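Local coordinates for aclacinomycin-N/aclacinomycin-A oxidase (Streptomyces galilaeus, PDB 2IPI), which binds FAD bicovalently and oxidises the terminal sugar of aclacinomycin N to give aclacinomycin A, then converts that to aclacinomycin Y, using oxygen, at residues A[484-489]-A[513-518]. Sequence-based numbering, arbitrary orientation.
Sequences VPWYTL and HALSVR
W486 reaches from the first turn of helix 486-491 to the backbone of L515, S516 and V517, and its indole makes nearly the whole contact. CB points at segment 513-518, although W486 CA and L515 CA are still 8.0 Å apart. At the next bond, chi1 of 66° places CG between the backbone N and the carbonyl carbon, and chi2 of -80° turns the indole roughly perpendicular to the plane of CA, CB and CG. One face is then backed by Y487 CB, 3.9 Å above the plane, while L515 CA lies over the other. Along the six-membered ring, W486 CE3 stays 4.1 Å from L515 O. W486 CZ3 comes to 3.1 Å from L515 O and also meets L515 CB at 4.3 Å, the apolar part of the contact. W486 CH2, at the far end, meets two carbonyl oxygens, L515 O and S516 O, each at 3.2 Å. W486 CZ2 closes on S516 O at 3.2 Å. V517 N lies at the rim near the ring plane. The receiving chain is shaped by a type I turn from H513 to S516. Around it, L515 packs on V472 and Y490, V517 touches Y491, and R518 N bonds to Y495 OH on helix 495-505. The contact thus joins the start of one helix to the C-terminal tail within the berberine-like region. Chemically, both oxygens come obliquely from the L515 side of the ring plane, just beyond the rim, so any C-H···O attraction is at most weak; the contact is probably mainly van der Waals packing of the ring on peptide groups, with a slight polar share.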
ATOM      1  N   VAL A 484      -9.635  -4.364  21.198  1.00 22.73           N
ATOM      2  CA  VAL A 484     -10.047  -4.246  19.801  1.00 21.19           C
ATOM      3  C   VAL A 484      -9.391  -5.307  18.934  1.00 20.06           C
ATOM      4  O   VAL A 484      -8.173  -5.514  19.017  1.00 19.99           O
ATOM      5  CB  VAL A 484      -9.707  -2.838  19.286  1.00 21.18           C
ATOM      6  CG1 VAL A 484     -10.193  -2.643  17.859  1.00 18.40           C
ATOM      7  CG2 VAL A 484     -10.323  -1.796  20.221  1.00 18.70           C
ATOM      8  N   PRO A 485     -10.178  -5.986  18.107  1.00 16.87           N
ATOM      9  CA  PRO A 485      -9.633  -7.063  17.266  1.00 16.42           C
ATOM     10  C   PRO A 485      -8.873  -6.509  16.067  1.00 15.84           C
ATOM     11  O   PRO A 485      -9.056  -5.334  15.724  1.00 18.49           O
ATOM     12  CB  PRO A 485     -10.877  -7.809  16.796  1.00 16.08           C
ATOM     13  CG  PRO A 485     -12.044  -6.945  17.095  1.00 17.36           C
ATOM     14  CD  PRO A 485     -11.616  -5.772  17.908  1.00 16.74           C
ATOM     15  N   TRP A 486      -8.034  -7.336  15.442  1.00 15.89           N
ATOM     16  CA  TRP A 486      -7.258  -6.870  14.298  1.00 15.13           C
ATOM     17  C   TRP A 486      -8.149  -6.426  13.145  1.00 15.58           C
ATOM     18  O   TRP A 486      -7.809  -5.537  12.357  1.00 12.91           O
ATOM     19  CB  TRP A 486      -6.301  -7.983  13.828  1.00 14.03           C
ATOM     20  CG  TRP A 486      -7.091  -9.145  13.289  1.00 17.51           C
ATOM     21  CD1 TRP A 486      -7.724 -10.152  13.968  1.00 17.47           C
ATOM     22  CD2 TRP A 486      -7.326  -9.383  11.896  1.00 18.11           C
ATOM     23  NE1 TRP A 486      -8.337 -11.010  13.081  1.00 15.40           N
ATOM     24  CE2 TRP A 486      -8.100 -10.551  11.801  1.00 17.09           C
ATOM     25  CE3 TRP A 486      -6.946  -8.713  10.728  1.00 17.40           C
ATOM     26  CZ2 TRP A 486      -8.500 -11.055  10.563  1.00 17.71           C
ATOM     27  CZ3 TRP A 486      -7.345  -9.219   9.513  1.00 18.63           C
ATOM     28  CH2 TRP A 486      -8.122 -10.386   9.433  1.00 17.70           C
ATOM     29  N   TYR A 487      -9.314  -7.063  13.005  1.00 15.72           N
ATOM     30  CA  TYR A 487     -10.133  -6.785  11.819  1.00 15.67           C
ATOM     31  C   TYR A 487     -10.874  -5.464  11.956  1.00 15.59           C
ATOM     32  O   TYR A 487     -11.140  -4.771  10.964  1.00 14.32           O
ATOM     33  CB  TYR A 487     -11.108  -7.930  11.512  1.00 15.15           C
ATOM     34  CG  TYR A 487     -11.929  -8.450  12.660  1.00 15.56           C
ATOM     35  CD1 TYR A 487     -11.685  -9.704  13.197  1.00 17.93           C
ATOM     36  CD2 TYR A 487     -12.953  -7.690  13.218  1.00 17.28           C
ATOM     37  CE1 TYR A 487     -12.428 -10.192  14.252  1.00 17.23           C
ATOM     38  CE2 TYR A 487     -13.700  -8.179  14.273  1.00 19.65           C
ATOM     39  CZ  TYR A 487     -13.439  -9.429  14.788  1.00 20.17           C
ATOM     40  OH  TYR A 487     -14.183  -9.919  15.845  1.00 19.46           O
ATOM     41  N   THR A 488     -11.224  -5.073  13.177  1.00 12.96           N
ATOM     42  CA  THR A 488     -11.722  -3.723  13.435  1.00 14.34           C
ATOM     43  C   THR A 488     -10.672  -2.712  12.984  1.00 13.26           C
ATOM     44  O   THR A 488     -10.949  -1.717  12.330  1.00 12.39           O
ATOM     45  CB  THR A 488     -12.033  -3.534  14.931  1.00 17.59           C
ATOM     46  OG1 THR A 488     -13.085  -4.458  15.286  1.00 19.01           O
ATOM     47  CG2 THR A 488     -12.515  -2.124  15.239  1.00 15.44           C
ATOM     48  N   LEU A 489      -9.427  -3.027  13.362  1.00 12.02           N
ATOM     49  CA  LEU A 489      -8.320  -2.128  13.112  1.00 13.65           C
ATOM     50  C   LEU A 489      -8.194  -1.848  11.619  1.00 11.46           C
ATOM     51  O   LEU A 489      -8.040  -0.698  11.233  1.00 11.43           O
ATOM     52  CB  LEU A 489      -7.005  -2.698  13.647  1.00 14.58           C
ATOM     53  CG  LEU A 489      -6.830  -2.767  15.165  1.00 13.22           C
ATOM     54  CD1 LEU A 489      -5.380  -3.090  15.495  1.00  8.20           C
ATOM     55  CD2 LEU A 489      -7.246  -1.475  15.851  1.00 12.67           C
ATOM     56  N   HIS A 513      -3.891 -16.922   5.219  1.00 13.33           N
ATOM     57  CA  HIS A 513      -2.607 -16.510   5.771  1.00 16.62           C
ATOM     58  C   HIS A 513      -2.906 -15.905   7.151  1.00 16.68           C
ATOM     59  O   HIS A 513      -4.098 -15.836   7.469  1.00  9.87           O
ATOM     60  CB  HIS A 513      -1.832 -15.517   4.915  1.00 18.07           C
ATOM     61  CG  HIS A 513      -2.590 -14.280   4.526  1.00 16.17           C
ATOM     62  ND1 HIS A 513      -3.023 -14.053   3.239  1.00 19.06           N
ATOM     63  CD2 HIS A 513      -3.013 -13.217   5.251  1.00 10.62           C
ATOM     64  CE1 HIS A 513      -3.672 -12.898   3.183  1.00 14.44           C
ATOM     65  NE2 HIS A 513      -3.677 -12.363   4.387  1.00 13.14           N
ATOM     66  N   ALA A 514      -1.891 -15.478   7.878  1.00 17.38           N
ATOM     67  CA  ALA A 514      -2.021 -14.981   9.242  1.00 18.44           C
ATOM     68  C   ALA A 514      -3.037 -13.870   9.385  1.00 23.82           C
ATOM     69  O   ALA A 514      -3.788 -13.816  10.375  1.00 35.40           O
ATOM     70  CB  ALA A 514      -0.664 -14.531   9.788  1.00 11.90           C
ATOM     71  N   LEU A 515      -3.125 -12.918   8.448  1.00 18.62           N
ATOM     72  CA  LEU A 515      -4.073 -11.829   8.817  1.00 18.39           C
ATOM     73  C   LEU A 515      -5.281 -11.874   7.894  1.00 16.28           C
ATOM     74  O   LEU A 515      -5.737 -10.852   7.385  1.00 16.70           O
ATOM     75  CB  LEU A 515      -3.346 -10.486   8.791  1.00 18.49           C
ATOM     76  CG  LEU A 515      -2.846  -9.964  10.149  1.00 20.92           C
ATOM     77  CD1 LEU A 515      -2.410 -11.098  11.059  1.00 21.23           C
ATOM     78  CD2 LEU A 515      -1.712  -8.962   9.969  1.00 20.78           C
ATOM     79  N   SER A 516      -5.771 -13.079   7.683  1.00 16.91           N
ATOM     80  CA  SER A 516      -6.803 -13.465   6.741  1.00 15.93           C
ATOM     81  C   SER A 516      -8.226 -13.224   7.235  1.00 13.33           C
ATOM     82  O   SER A 516      -8.491 -13.416   8.416  1.00  9.46           O
ATOM     83  CB  SER A 516      -6.653 -14.974   6.445  1.00 15.14           C
ATOM     84  OG  SER A 516      -6.706 -15.200   5.050  1.00 25.36           O
ATOM     85  N   VAL A 517      -9.106 -12.821   6.326  1.00  9.65           N
ATOM     86  CA  VAL A 517     -10.531 -12.707   6.556  1.00  8.80           C
ATOM     87  C   VAL A 517     -11.120 -14.091   6.830  1.00 10.56           C
ATOM     88  O   VAL A 517     -10.846 -15.065   6.107  1.00 11.65           O
ATOM     89  CB  VAL A 517     -11.279 -12.085   5.362  1.00  8.28           C
ATOM     90  CG1 VAL A 517     -10.811 -10.649   5.100  1.00  7.10           C
ATOM     91  CG2 VAL A 517     -11.083 -12.932   4.115  1.00 21.85           C
ATOM     92  N   ARG A 518     -11.931 -14.179   7.880  1.00 11.89           N
ATOM     93  CA  ARG A 518     -12.498 -15.457   8.290  1.00 15.04           C
ATOM     94  C   ARG A 518     -13.979 -15.542   7.939  1.00 14.76           C
ATOM     95  O   ARG A 518     -14.718 -14.552   7.937  1.00 15.17           O
ATOM     96  CB  ARG A 518     -12.300 -15.674   9.792  1.00 14.03           C
TER